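Local coordinates for protein pectinesterase 1 (Solanum lycopersicum, PDB 1XG2) that hydrolyses the methyl esters of cell-wall pectin through its catalytic pectinesterase domain, seen in this structure bound to its inhibitor protein, at residues Tyr33-Lys38 against Met53-Val58; Gln16-Ala21 against Glu44-Ala49; Val88-Ile93 against Ala117-Ile122; Phe92-Ile97 against Asn123-Asp128. All blocks are in the same frame, centred on the assembly; numbering follows the deposited sequence.

Interaction 1 of 4, residues Tyr33-Lys38 against Met53-Val58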
loop_
_atom_site.group_PDB
_atom_site.type_symbol
_atom_site.label_atom_id
_atom_site.label_comp_id
_atom_site.label_asym_id
_atom_site.label_seq_id
_atom_site.Cartn_x
_atom_site.Cartn_y
_atom_site.Cartn_z
ATOM N N TYR A 33 8.259 -10.709 -18.196
ATOM C CA TYR A 33 7.781 -10.321 -19.513
ATOM C C TYR A 33 7.823 -8.791 -19.588
ATOM O O TYR A 33 7.293 -8.133 -18.716
ATOM C CB TYR A 33 6.345 -10.803 -19.690
ATOM C CG TYR A 33 5.752 -10.523 -21.057
ATOM C CD1 TYR A 33 5.830 -11.462 -22.087
ATOM C CD2 TYR A 33 5.075 -9.339 -21.306
ATOM C CE1 TYR A 33 5.273 -11.205 -23.338
ATOM C CE2 TYR A 33 4.521 -9.072 -22.538
ATOM C CZ TYR A 33 4.611 -10.009 -23.554
ATOM O OH TYR A 33 4.029 -9.720 -24.778
ATOM N N VAL A 34 8.430 -8.246 -20.641
ATOM C CA VAL A 34 8.739 -6.824 -20.715
ATOM C C VAL A 34 7.930 -6.104 -21.790
ATOM O O VAL A 34 7.988 -6.470 -22.979
ATOM C CB VAL A 34 10.234 -6.606 -20.995
ATOM C CG1 VAL A 34 10.581 -5.098 -20.975
ATOM C CG2 VAL A 34 11.088 -7.348 -19.993
ATOM N N ILE A 35 7.173 -5.091 -21.368
ATOM C CA ILE A 35 6.497 -4.142 -22.266
ATOM C C ILE A 35 7.278 -2.833 -22.260
ATOM O O ILE A 35 7.416 -2.217 -21.212
ATOM C CB ILE A 35 5.053 -3.879 -21.778
ATOM C CG1 ILE A 35 4.231 -5.172 -21.791
ATOM C CG2 ILE A 35 4.370 -2.822 -22.643
ATOM C CD1 ILE A 35 2.875 -5.059 -21.105
ATOM N N TYR A 36 7.778 -2.411 -23.421
ATOM C CA TYR A 36 8.511 -1.156 -23.581
ATOM C C TYR A 36 7.561 -0.123 -24.173
ATOM O O TYR A 36 6.944 -0.376 -25.187
ATOM C CB TYR A 36 9.751 -1.369 -24.475
ATOM C CG TYR A 36 10.458 -0.108 -24.970
ATOM C CD1 TYR A 36 10.738 0.946 -24.118
ATOM C CD2 TYR A 36 10.870 0.008 -26.302
ATOM C CE1 TYR A 36 11.402 2.092 -24.567
ATOM C CE2 TYR A 36 11.535 1.155 -26.764
ATOM C CZ TYR A 36 11.787 2.195 -25.886
ATOM O OH TYR A 36 12.439 3.338 -26.321
ATOM N N VAL A 37 7.439 1.026 -23.526
ATOM C CA VAL A 37 6.565 2.096 -23.968
ATOM C C VAL A 37 7.429 3.248 -24.455
ATOM O O VAL A 37 8.101 3.917 -23.660
ATOM C CB VAL A 37 5.652 2.591 -22.816
ATOM C CG1 VAL A 37 4.632 3.575 -23.339
ATOM C CG2 VAL A 37 4.975 1.416 -22.115
ATOM N N LYS A 38 7.427 3.474 -25.766
ATOM C CA LYS A 38 8.200 4.558 -26.369
ATOM C C LYS A 38 7.713 5.926 -25.926
ATOM O O LYS A 38 6.597 6.060 -25.414
ATOM C CB LYS A 38 8.143 4.473 -27.890
ATOM C CG LYS A 38 8.855 3.277 -28.488
ATOM C CD LYS A 38 9.355 3.638 -29.899
ATOM C CE LYS A 38 9.785 2.422 -30.701
ATOM N NZ LYS A 38 10.245 2.795 -32.086
ATOM N N MET A 53 1.234 -11.556 -13.990
ATOM C CA MET A 53 2.359 -11.730 -13.079
ATOM C C MET A 53 3.693 -11.476 -13.782
ATOM O O MET A 53 3.861 -11.735 -14.966
ATOM C CB MET A 53 2.319 -13.160 -12.538
ATOM C CG MET A 53 1.196 -13.369 -11.519
ATOM S SD MET A 53 0.893 -15.110 -11.187
ATOM C CE MET A 53 2.452 -15.482 -10.373
ATOM N N ASN A 54 4.654 -10.980 -13.015
ATOM C CA ASN A 54 6.020 -10.815 -13.491
ATOM C C ASN A 54 6.101 -9.925 -14.732
ATOM O O ASN A 54 6.924 -10.160 -15.627
ATOM C CB ASN A 54 6.654 -12.193 -13.750
ATOM C CG ASN A 54 6.828 -12.994 -12.483
ATOM O OD1 ASN A 54 7.367 -12.497 -11.495
ATOM N ND2 ASN A 54 6.359 -14.241 -12.496
ATOM N N LEU A 55 5.239 -8.911 -14.770
ATOM C CA LEU A 55 5.187 -7.965 -15.870
ATOM C C LEU A 55 6.100 -6.794 -15.550
ATOM O O LEU A 55 6.001 -6.229 -14.464
ATOM C CB LEU A 55 3.766 -7.425 -16.049
ATOM C CG LEU A 55 3.049 -7.610 -17.379
ATOM C CD1 LEU A 55 1.815 -6.709 -17.424
ATOM C CD2 LEU A 55 3.957 -7.323 -18.571
ATOM N N MET A 56 6.948 -6.427 -16.505
ATOM C CA MET A 56 7.757 -5.222 -16.429
ATOM C C MET A 56 7.245 -4.217 -17.462
ATOM O O MET A 56 7.152 -4.529 -18.648
ATOM C CB MET A 56 9.219 -5.546 -16.707
ATOM C CG MET A 56 10.143 -4.328 -16.703
ATOM S SD MET A 56 11.852 -4.842 -16.763
ATOM C CE MET A 56 12.690 -3.345 -16.429
ATOM N N ILE A 57 6.866 -3.030 -17.001
ATOM C CA ILE A 57 6.473 -1.945 -17.888
ATOM C C ILE A 57 7.599 -0.935 -17.807
ATOM O O ILE A 57 7.885 -0.406 -16.747
ATOM C CB ILE A 57 5.128 -1.336 -17.470
ATOM C CG1 ILE A 57 4.014 -2.376 -17.638
ATOM C CG2 ILE A 57 4.813 -0.084 -18.294
ATOM C CD1 ILE A 57 2.622 -1.892 -17.275
ATOM N N VAL A 58 8.257 -0.694 -18.933
ATOM C CA VAL A 58 9.416 0.183 -18.956
ATOM C C VAL A 58 9.239 1.205 -20.066
ATOM O O VAL A 58 8.892 0.842 -21.182
ATOM C CB VAL A 58 10.743 -0.639 -19.104
ATOM C CG1 VAL A 58 10.756 -1.479 -20.353
ATOM C CG2 VAL A 58 11.957 0.258 -19.050
#
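Tyr33 and Leu55 open a parallel beta ladder between strands 33-37 and 55-59, neighbouring rungs in one sheet of the right-handed parallel beta-helix that forms the pectinesterase domain. Five backbone bonds zip it together, alternating in direction. Tyr33 N gives to Asn54 O, and Tyr33 O takes Met56 N at 2.8 Å. Ile35 works the same way, its N donating to Met56 O and its O receiving Val58 N at 2.9 Å. Val37 N finishes the ladder on Val58 O. The N-H groups of Val34 and Tyr36 fall on the other edge of the strand, where Val34 bonds Asn4 and Ala5, and Tyr36 Ala5 and Val7. Among side chains, Tyr36 OH is held by Asp60 and Asn54 ND2 by the carbonyl of Ser29.

Apolar groups fill both faces. On the inner one, facing helix 18-24, Leu55 CD2 lies near the plane of the Tyr33 ring, 3.6 Å from Tyr33 CD2, and also meets Ile35 CD1. On the other face, Val34 CG1, anti to its own backbone N (chi1 -176°), meets Val58 CG1 at 3.7 Å. Val58 O receives a second, softer contact besides Val37 N: the CA-H of Tyr36, with Tyr36 CA 3.1 Å from Val58 O.

Interaction 2 of 4, residues Gln16-Ala21 against Glu44-Ala49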
loop_
_atom_site.group_PDB
_atom_site.type_symbol
_atom_site.label_atom_id
_atom_site.label_comp_id
_atom_site.label_asym_id
_atom_site.label_seq_id
_atom_site.Cartn_x
_atom_site.Cartn_y
_atom_site.Cartn_z
ATOM N N GLN A 16 -0.595 0.531 -29.976
ATOM C CA GLN A 16 -0.688 1.973 -29.858
ATOM C C GLN A 16 -0.929 2.440 -28.411
ATOM O O GLN A 16 -0.631 3.597 -28.066
ATOM C CB GLN A 16 -1.826 2.468 -30.745
ATOM C CG GLN A 16 -1.880 3.982 -30.901
ATOM C CD GLN A 16 -2.006 4.425 -32.357
ATOM O OE1 GLN A 16 -2.876 3.933 -33.096
ATOM N NE2 GLN A 16 -1.138 5.349 -32.773
ATOM N N THR A 17 -1.494 1.560 -27.587
ATOM C CA THR A 17 -1.777 1.882 -26.184
ATOM C C THR A 17 -1.215 0.836 -25.228
ATOM O O THR A 17 -1.060 -0.338 -25.575
ATOM C CB THR A 17 -3.300 2.007 -25.929
ATOM O OG1 THR A 17 -3.907 0.714 -25.979
ATOM C CG2 THR A 17 -3.992 2.816 -27.009
ATOM N N LEU A 18 -0.944 1.276 -24.004
ATOM C CA LEU A 18 -0.423 0.405 -22.965
ATOM C C LEU A 18 -1.441 -0.649 -22.558
ATOM O O LEU A 18 -1.082 -1.794 -22.355
ATOM C CB LEU A 18 0.016 1.233 -21.753
ATOM C CG LEU A 18 0.600 0.460 -20.567
ATOM C CD1 LEU A 18 1.716 -0.482 -21.006
ATOM C CD2 LEU A 18 1.095 1.442 -19.510
ATOM N N ALA A 19 -2.715 -0.274 -22.473
ATOM C CA ALA A 19 -3.754 -1.219 -22.060
ATOM C C ALA A 19 -3.793 -2.459 -22.961
ATOM O O ALA A 19 -3.956 -3.576 -22.478
ATOM C CB ALA A 19 -5.121 -0.536 -22.012
ATOM N N GLU A 20 -3.634 -2.259 -24.263
ATOM C CA GLU A 20 -3.661 -3.366 -25.218
ATOM C C GLU A 20 -2.499 -4.336 -24.992
ATOM O O GLU A 20 -2.674 -5.551 -25.040
ATOM C CB GLU A 20 -3.560 -2.847 -26.649
ATOM C CG GLU A 20 -4.758 -2.089 -27.190
ATOM C CD GLU A 20 -4.409 -1.402 -28.507
ATOM O OE1 GLU A 20 -4.461 -2.091 -29.549
ATOM O OE2 GLU A 20 -4.041 -0.199 -28.503
ATOM N N ALA A 21 -1.311 -3.788 -24.755
ATOM C CA ALA A 21 -0.129 -4.606 -24.501
ATOM C C ALA A 21 -0.263 -5.430 -23.221
ATOM O O ALA A 21 0.110 -6.606 -23.186
ATOM C CB ALA A 21 1.124 -3.734 -24.455
ATOM N N GLU A 44 -4.474 7.321 -20.615
ATOM C CA GLU A 44 -5.235 6.110 -20.321
ATOM C C GLU A 44 -5.158 5.733 -18.842
ATOM O O GLU A 44 -4.222 6.101 -18.128
ATOM C CB GLU A 44 -4.825 4.898 -21.208
ATOM C CG GLU A 44 -3.397 4.851 -21.705
ATOM C CD GLU A 44 -3.075 3.635 -22.583
ATOM O OE1 GLU A 44 -3.640 2.533 -22.393
ATOM O OE2 GLU A 44 -2.204 3.787 -23.472
ATOM N N ASN A 45 -6.186 5.027 -18.391
ATOM C CA ASN A 45 -6.213 4.410 -17.077
ATOM C C ASN A 45 -5.971 2.927 -17.259
ATOM O O ASN A 45 -6.794 2.223 -17.851
ATOM C CB ASN A 45 -7.545 4.669 -16.374
ATOM C CG ASN A 45 -7.656 6.092 -15.851
ATOM O OD1 ASN A 45 -8.109 6.996 -16.566
ATOM N ND2 ASN A 45 -7.254 6.301 -14.602
ATOM N N VAL A 46 -4.830 2.468 -16.765
ATOM C CA VAL A 46 -4.355 1.117 -16.976
ATOM C C VAL A 46 -4.406 0.303 -15.693
ATOM O O VAL A 46 -4.117 0.804 -14.608
ATOM C CB VAL A 46 -2.914 1.150 -17.503
ATOM C CG1 VAL A 46 -2.363 -0.270 -17.684
ATOM C CG2 VAL A 46 -2.866 1.944 -18.806
ATOM N N GLU A 47 -4.766 -0.964 -15.834
ATOM C CA GLU A 47 -4.839 -1.880 -14.716
ATOM C C GLU A 47 -4.018 -3.120 -15.031
ATOM O O GLU A 47 -4.148 -3.686 -16.113
ATOM C CB GLU A 47 -6.295 -2.246 -14.446
ATOM C CG GLU A 47 -6.495 -3.153 -13.250
ATOM C CD GLU A 47 -7.927 -3.152 -12.706
ATOM O OE1 GLU A 47 -8.179 -3.947 -11.765
ATOM O OE2 GLU A 47 -8.782 -2.350 -13.189
ATOM N N VAL A 48 -3.173 -3.533 -14.089
ATOM C CA VAL A 48 -2.400 -4.758 -14.220
ATOM C C VAL A 48 -2.929 -5.731 -13.175
ATOM O O VAL A 48 -2.581 -5.639 -11.996
ATOM C CB VAL A 48 -0.890 -4.509 -14.019
ATOM C CG1 VAL A 48 -0.109 -5.818 -14.109
ATOM C CG2 VAL A 48 -0.374 -3.526 -15.055
ATOM N N ALA A 49 -3.782 -6.654 -13.610
ATOM C CA ALA A 49 -4.544 -7.499 -12.696
ATOM C C ALA A 49 -3.688 -8.609 -12.108
ATOM O O ALA A 49 -2.534 -8.818 -12.510
ATOM C CB ALA A 49 -5.758 -8.104 -13.426
#
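A capped helix start sits over the N-terminal end of the beta-helix: the first turn of helix 18-24 meets Glu44 and strand 46-48. Glu44 reaches across with an extended chain beyond CG (chi2 -179°) and sets its carboxylate against two consecutive backbone N-H groups. Leu18 N donates to Glu44 OE2 at 2.9 Å, and Ala19 N to Glu44 OE1 at 3.0 Å. Both donors come in on the syn side of their oxygens, about 25° out of the carboxylate plane, so the group spans the pair with one oxygen for each. Thr17 lies close by, its CB 3.2 Å from Glu44 OE2, and Ala19 CB touches OE1.

Thr17 is also the N-cap, and with Glu20 it forms a capping box. Its hydroxyl donates to Glu20 OE2 on the anti lone pair at 2.7 Å, while the reciprocal bonds, Glu20 N to Thr17 OG1 and Thr17 N to Glu20 OE2, are weak.

Beneath this polar layer, Leu18 and Val46 cross at about a right angle, with Leu18 CD2 4.1 Å from Val46 CG2. Leu18 goes on to pack against Ile35, Val37 and Ile57, plugging the helix onto the core.

Two glutamates serve one helix start, Glu20 from within and Glu44 from the link into strand 46-48. Negative charge at the positive end of the helix dipole is probably favourable, and Glu44 supplies acceptors for N-H groups that have no helical carbonyl ahead of them.

Interaction 3 of 4, residues Val88-Ile93 against Ala117-Ile122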
loop_
_atom_site.group_PDB
_atom_site.type_symbol
_atom_site.label_atom_id
_atom_site.label_comp_id
_atom_site.label_asym_id
_atom_site.label_seq_id
_atom_site.Cartn_x
_atom_site.Cartn_y
_atom_site.Cartn_z
ATOM N N VAL A 88 -1.618 -5.023 -9.356
ATOM C CA VAL A 88 -1.666 -5.993 -8.275
ATOM C C VAL A 88 -1.010 -7.313 -8.653
ATOM O O VAL A 88 -0.838 -8.162 -7.798
ATOM C CB VAL A 88 -3.107 -6.228 -7.771
ATOM C CG1 VAL A 88 -3.707 -4.910 -7.273
ATOM C CG2 VAL A 88 -3.987 -6.840 -8.842
ATOM N N GLY A 89 -0.620 -7.471 -9.919
ATOM C CA GLY A 89 0.032 -8.692 -10.377
ATOM C C GLY A 89 1.396 -8.886 -9.733
ATOM O O GLY A 89 2.282 -8.037 -9.869
ATOM N N GLN A 90 1.563 -10.016 -9.041
ATOM C CA GLN A 90 2.790 -10.352 -8.326
ATOM C C GLN A 90 4.038 -10.153 -9.192
ATOM O O GLN A 90 4.043 -10.554 -10.342
ATOM C CB GLN A 90 2.729 -11.820 -7.867
ATOM C CG GLN A 90 3.921 -12.315 -7.078
ATOM C CD GLN A 90 3.930 -13.853 -6.967
ATOM O OE1 GLN A 90 3.000 -14.431 -6.402
ATOM N NE2 GLN A 90 4.959 -14.499 -7.522
ATOM N N GLY A 91 5.095 -9.588 -8.607
ATOM C CA GLY A 91 6.374 -9.409 -9.293
ATOM C C GLY A 91 6.444 -8.229 -10.262
ATOM O O GLY A 91 7.426 -8.110 -10.997
ATOM N N PHE A 92 5.414 -7.378 -10.270
ATOM C CA PHE A 92 5.345 -6.179 -11.111
ATOM C C PHE A 92 6.607 -5.311 -10.987
ATOM O O PHE A 92 7.100 -5.104 -9.895
ATOM C CB PHE A 92 4.115 -5.349 -10.718
ATOM C CG PHE A 92 3.865 -4.170 -11.604
ATOM C CD1 PHE A 92 3.638 -4.343 -12.955
ATOM C CD2 PHE A 92 3.860 -2.879 -11.085
ATOM C CE1 PHE A 92 3.403 -3.240 -13.788
ATOM C CE2 PHE A 92 3.617 -1.771 -11.896
ATOM C CZ PHE A 92 3.394 -1.948 -13.242
ATOM N N ILE A 93 7.128 -4.842 -12.119
ATOM C CA ILE A 93 8.237 -3.899 -12.155
ATOM C C ILE A 93 7.814 -2.750 -13.049
ATOM O O ILE A 93 7.334 -2.973 -14.161
ATOM C CB ILE A 93 9.491 -4.536 -12.765
ATOM C CG1 ILE A 93 9.924 -5.734 -11.929
ATOM C CG2 ILE A 93 10.622 -3.479 -12.921
ATOM C CD1 ILE A 93 10.981 -6.536 -12.578
ATOM N N ALA A 117 0.666 -5.080 -5.466
ATOM C CA ALA A 117 1.377 -6.207 -6.032
ATOM C C ALA A 117 2.537 -6.552 -5.122
ATOM O O ALA A 117 3.376 -5.703 -4.807
ATOM C CB ALA A 117 1.910 -5.858 -7.424
ATOM N N ASP A 118 2.580 -7.795 -4.691
ATOM C CA ASP A 118 3.665 -8.266 -3.859
ATOM C C ASP A 118 4.947 -8.434 -4.662
ATOM O O ASP A 118 4.909 -8.820 -5.835
ATOM C CB ASP A 118 3.279 -9.580 -3.207
ATOM C CG ASP A 118 4.258 -10.009 -2.146
ATOM O OD1 ASP A 118 4.624 -9.183 -1.294
ATOM O OD2 ASP A 118 4.696 -11.169 -2.069
ATOM N N MET A 119 6.073 -8.167 -4.003
ATOM C CA MET A 119 7.409 -8.220 -4.585
ATOM C C MET A 119 7.503 -7.382 -5.863
ATOM O O MET A 119 8.018 -7.816 -6.886
ATOM C CB MET A 119 7.737 -9.680 -4.894
ATOM C CG MET A 119 7.695 -10.567 -3.647
ATOM S SD MET A 119 8.171 -12.264 -4.001
ATOM C CE MET A 119 6.585 -12.840 -4.626
ATOM N N SER A 120 6.982 -6.169 -5.745
ATOM C CA SER A 120 7.007 -5.203 -6.832
ATOM C C SER A 120 8.149 -4.198 -6.661
ATOM O O SER A 120 8.542 -3.859 -5.538
ATOM C CB SER A 120 5.658 -4.481 -6.915
ATOM O OG SER A 120 5.303 -3.955 -5.645
ATOM N N VAL A 121 8.681 -3.734 -7.790
ATOM C CA VAL A 121 9.758 -2.763 -7.814
ATOM C C VAL A 121 9.354 -1.601 -8.703
ATOM O O VAL A 121 8.884 -1.805 -9.829
ATOM C CB VAL A 121 11.061 -3.364 -8.391
ATOM C CG1 VAL A 121 12.179 -2.286 -8.424
ATOM C CG2 VAL A 121 11.490 -4.549 -7.579
ATOM N N ILE A 122 9.525 -0.391 -8.184
ATOM C CA ILE A 122 9.323 0.835 -8.939
ATOM C C ILE A 122 10.711 1.496 -9.000
ATOM O O ILE A 122 11.222 1.977 -7.997
ATOM C CB ILE A 122 8.241 1.711 -8.252
ATOM C CG1 ILE A 122 6.878 1.008 -8.301
ATOM C CG2 ILE A 122 8.085 3.053 -8.944
ATOM C CD1 ILE A 122 6.697 -0.116 -7.304
HETATM O O HOH W 1 0.527 -9.721 -5.761
#
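Gly91 and Asp118 join two successive corners of the parallel beta-helix, where segment 88-93 turns into strand 93-95 and segment 117-122 turns into strand 120-123. Gly91 N gives a nearly straight bond to Asp118 O at 2.9 Å; one residue on in the first segment and three in the second, Val121 N donates to Phe92 O in the carbonyl plane. A type II turn from Gly89 to Phe92 shapes the first corner, with Gly91 at positive phi (79°).

The tight part lies on the inner side. Ala117 CB presses against Gly89 O at 3.3 Å and meets Phe92 CB, whose ring continues inward to Leu85 and Ala87. Ser120 CB packs on Phe92 O, while its hydroxyl turns back to donate to Ala117 O at 2.7 Å, bracing the second corner from within.

The outer side is looser and wetter. A water bridges the two corners, donating to Val88 O and accepting from Asp118 N. Here the inhibitor also approaches: Tyr104 of the pectinesterase inhibitor chain bonds Asp118 OD2, which has a salt bridge to Arg140 as well, and Gln88 of that chain packs on Gln90. Gln90 and Met119 are both partly exposed and lie alongside, pointing the same way. The methionine chain bends at its last torsion (chi3 -82°), which lays its methyl along the glutamine: Met119 CE is 3.7 Å from Gln90 CG.

Interaction 4 of 4, residues Phe92-Ile97 against Asn123-Asp128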
loop_
_atom_site.group_PDB
_atom_site.type_symbol
_atom_site.label_atom_id
_atom_site.label_comp_id
_atom_site.label_asym_id
_atom_site.label_seq_id
_atom_site.Cartn_x
_atom_site.Cartn_y
_atom_site.Cartn_z
ATOM N N PHE A 92 5.414 -7.378 -10.270
ATOM C CA PHE A 92 5.345 -6.179 -11.111
ATOM C C PHE A 92 6.607 -5.311 -10.987
ATOM O O PHE A 92 7.100 -5.104 -9.895
ATOM C CB PHE A 92 4.115 -5.349 -10.718
ATOM C CG PHE A 92 3.865 -4.170 -11.604
ATOM C CD1 PHE A 92 3.638 -4.343 -12.955
ATOM C CD2 PHE A 92 3.860 -2.879 -11.085
ATOM C CE1 PHE A 92 3.403 -3.240 -13.788
ATOM C CE2 PHE A 92 3.617 -1.771 -11.896
ATOM C CZ PHE A 92 3.394 -1.948 -13.242
ATOM N N ILE A 93 7.128 -4.842 -12.119
ATOM C CA ILE A 93 8.237 -3.899 -12.155
ATOM C C ILE A 93 7.814 -2.750 -13.049
ATOM O O ILE A 93 7.334 -2.973 -14.161
ATOM C CB ILE A 93 9.491 -4.536 -12.765
ATOM C CG1 ILE A 93 9.924 -5.734 -11.929
ATOM C CG2 ILE A 93 10.622 -3.479 -12.921
ATOM C CD1 ILE A 93 10.981 -6.536 -12.578
ATOM N N LEU A 94 7.979 -1.534 -12.545
ATOM C CA LEU A 94 7.701 -0.322 -13.291
ATOM C C LEU A 94 9.002 0.472 -13.327
ATOM O O LEU A 94 9.676 0.652 -12.295
ATOM C CB LEU A 94 6.593 0.471 -12.599
ATOM C CG LEU A 94 6.066 1.697 -13.343
ATOM C CD1 LEU A 94 5.279 1.258 -14.548
ATOM C CD2 LEU A 94 5.219 2.567 -12.422
ATOM N N GLN A 95 9.356 0.962 -14.507
ATOM C CA GLN A 95 10.667 1.577 -14.695
ATOM C C GLN A 95 10.701 2.603 -15.814
ATOM O O GLN A 95 10.023 2.446 -16.833
ATOM C CB GLN A 95 11.718 0.493 -14.963
ATOM C CG GLN A 95 13.165 0.981 -14.964
ATOM C CD GLN A 95 14.116 -0.135 -15.289
ATOM O OE1 GLN A 95 14.622 -0.227 -16.425
ATOM N NE2 GLN A 95 14.339 -1.016 -14.322
ATOM N N ASP A 96 11.512 3.642 -15.597
ATOM C CA ASP A 96 11.816 4.683 -16.589
ATOM C C ASP A 96 10.577 5.297 -17.207
ATOM O O ASP A 96 10.461 5.393 -18.423
ATOM C CB ASP A 96 12.733 4.127 -17.687
ATOM C CG ASP A 96 14.104 3.794 -17.179
ATOM O OD1 ASP A 96 14.662 4.594 -16.391
ATOM O OD2 ASP A 96 14.687 2.741 -17.504
ATOM N N ILE A 97 9.644 5.695 -16.357
ATOM C CA ILE A 97 8.327 6.117 -16.828
ATOM C C ILE A 97 7.722 7.060 -15.797
ATOM O O ILE A 97 8.080 7.022 -14.629
ATOM C CB ILE A 97 7.430 4.878 -17.089
ATOM C CG1 ILE A 97 6.197 5.254 -17.924
ATOM C CG2 ILE A 97 7.012 4.210 -15.773
ATOM C CD1 ILE A 97 5.471 4.068 -18.480
ATOM N N ASN A 123 11.303 1.514 -10.191
ATOM C CA ASN A 123 12.682 1.907 -10.409
ATOM C C ASN A 123 12.769 3.055 -11.413
ATOM O O ASN A 123 12.298 2.930 -12.526
ATOM C CB ASN A 123 13.435 0.702 -10.965
ATOM C CG ASN A 123 14.944 0.921 -11.048
ATOM O OD1 ASN A 123 15.623 0.398 -11.929
ATOM N ND2 ASN A 123 15.463 1.736 -10.134
ATOM N N ARG A 124 13.381 4.154 -11.009
ATOM C CA ARG A 124 13.614 5.299 -11.882
ATOM C C ARG A 124 12.300 5.796 -12.496
ATOM O O ARG A 124 12.214 5.999 -13.707
ATOM C CB ARG A 124 14.615 4.949 -12.984
ATOM C CG ARG A 124 16.007 4.591 -12.460
ATOM C CD ARG A 124 17.083 4.598 -13.541
ATOM N NE ARG A 124 16.776 3.702 -14.650
ATOM C CZ ARG A 124 17.239 2.456 -14.791
ATOM N NH1 ARG A 124 18.067 1.913 -13.907
ATOM N NH2 ARG A 124 16.886 1.753 -15.851
ATOM N N CYS A 125 11.280 5.949 -11.652
ATOM C CA CYS A 125 9.980 6.455 -12.080
ATOM C C CYS A 125 9.714 7.811 -11.480
ATOM O O CYS A 125 10.285 8.145 -10.457
ATOM C CB CYS A 125 8.881 5.491 -11.641
ATOM S SG CYS A 125 8.938 3.954 -12.562
ATOM N N ARG A 126 8.814 8.569 -12.109
ATOM C CA ARG A 126 8.352 9.849 -11.602
ATOM C C ARG A 126 6.842 9.697 -11.357
ATOM O O ARG A 126 6.109 9.441 -12.284
ATOM C CB ARG A 126 8.623 10.944 -12.644
ATOM C CG ARG A 126 8.372 12.367 -12.151
ATOM C CD ARG A 126 8.959 13.471 -13.060
ATOM N NE ARG A 126 8.618 13.231 -14.461
ATOM C CZ ARG A 126 7.548 13.697 -15.078
ATOM N NH1 ARG A 126 6.673 14.474 -14.443
ATOM N NH2 ARG A 126 7.349 13.389 -16.345
ATOM N N ILE A 127 6.396 9.820 -10.113
ATOM C CA ILE A 127 4.983 9.679 -9.771
ATOM C C ILE A 127 4.507 11.044 -9.335
ATOM O O ILE A 127 5.001 11.582 -8.375
ATOM C CB ILE A 127 4.792 8.622 -8.665
ATOM C CG1 ILE A 127 5.635 7.352 -8.948
ATOM C CG2 ILE A 127 3.335 8.281 -8.511
ATOM C CD1 ILE A 127 5.326 6.625 -10.237
ATOM N N ASP A 128 3.529 11.599 -10.045
ATOM C CA ASP A 128 3.215 13.025 -9.976
ATOM C C ASP A 128 1.707 13.235 -9.819
ATOM O O ASP A 128 0.939 12.841 -10.675
ATOM C CB ASP A 128 3.736 13.703 -11.257
ATOM C CG ASP A 128 3.238 15.138 -11.435
ATOM O OD1 ASP A 128 3.711 15.815 -12.373
ATOM O OD2 ASP A 128 2.374 15.674 -10.722
#
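Asn123 N bonds Leu94 O at 2.8 Å, the shortest polar bond here, where two turns of the parallel beta-helix leave one sheet and enter the next. Asp96 N bonds Asn123 O, and Arg126 N picks up Ile97 O at 3.0 Å. Asp96 and Arg124 both have positive phi and psi, the left-handed helical conformation, at equivalent places in the two bends.

Above these bonds Arg124 grips the Asp96 carboxylate side-on, one nitrogen to each oxygen: NE to Asp96 OD1 and NH2 to Asp96 OD2, both at 2.9 Å. Each oxygen is met on its syn side and lies near the guanidinium plane, the two flat groups being turned 28° from each other. The arginine bends at chi3 (-57°), which brings the guanidinium edge alongside the carboxylate. Asn123 OD1 sits 3.5 Å above one face of the guanidinium, towards its rim.

Cys125 turns inward, its SG resting against both Leu94 CG, at 3.7 Å, and Ile97 CG2. Cys125 and Cys98 are a known disulfide pair, but the bond is absent from this model. The contact thus has a charged, partly exposed outer side and an apolar inner one; the two-point bond fixes the guanidinium's rotation and probably balances the aspartate's charge.

In the fold
After edge strand 5-7 the chain forms helix 18-24, then strand 33-37. Interaction 2 closes the loop from the helix to strand 46-48, and interaction 1 closes the one from strand 33-37 to strand 55-59, so the two cross; Leu18 packs on Ile35 and Val37 where they meet. Interactions 3 and 4 follow in series and set out from overlapping segments, 88-93 and 92-97. Interaction 3 spans the entry to strand 120-123 and interaction 4 its exit towards strand 126-128; the two spans overlap in a stagger, sharing Phe92 and Ile93, and neither nests in the other. Strand 55-59, beside strand 93-95, carries the sheet from interaction 1 onward, joining the capped end to the following coils.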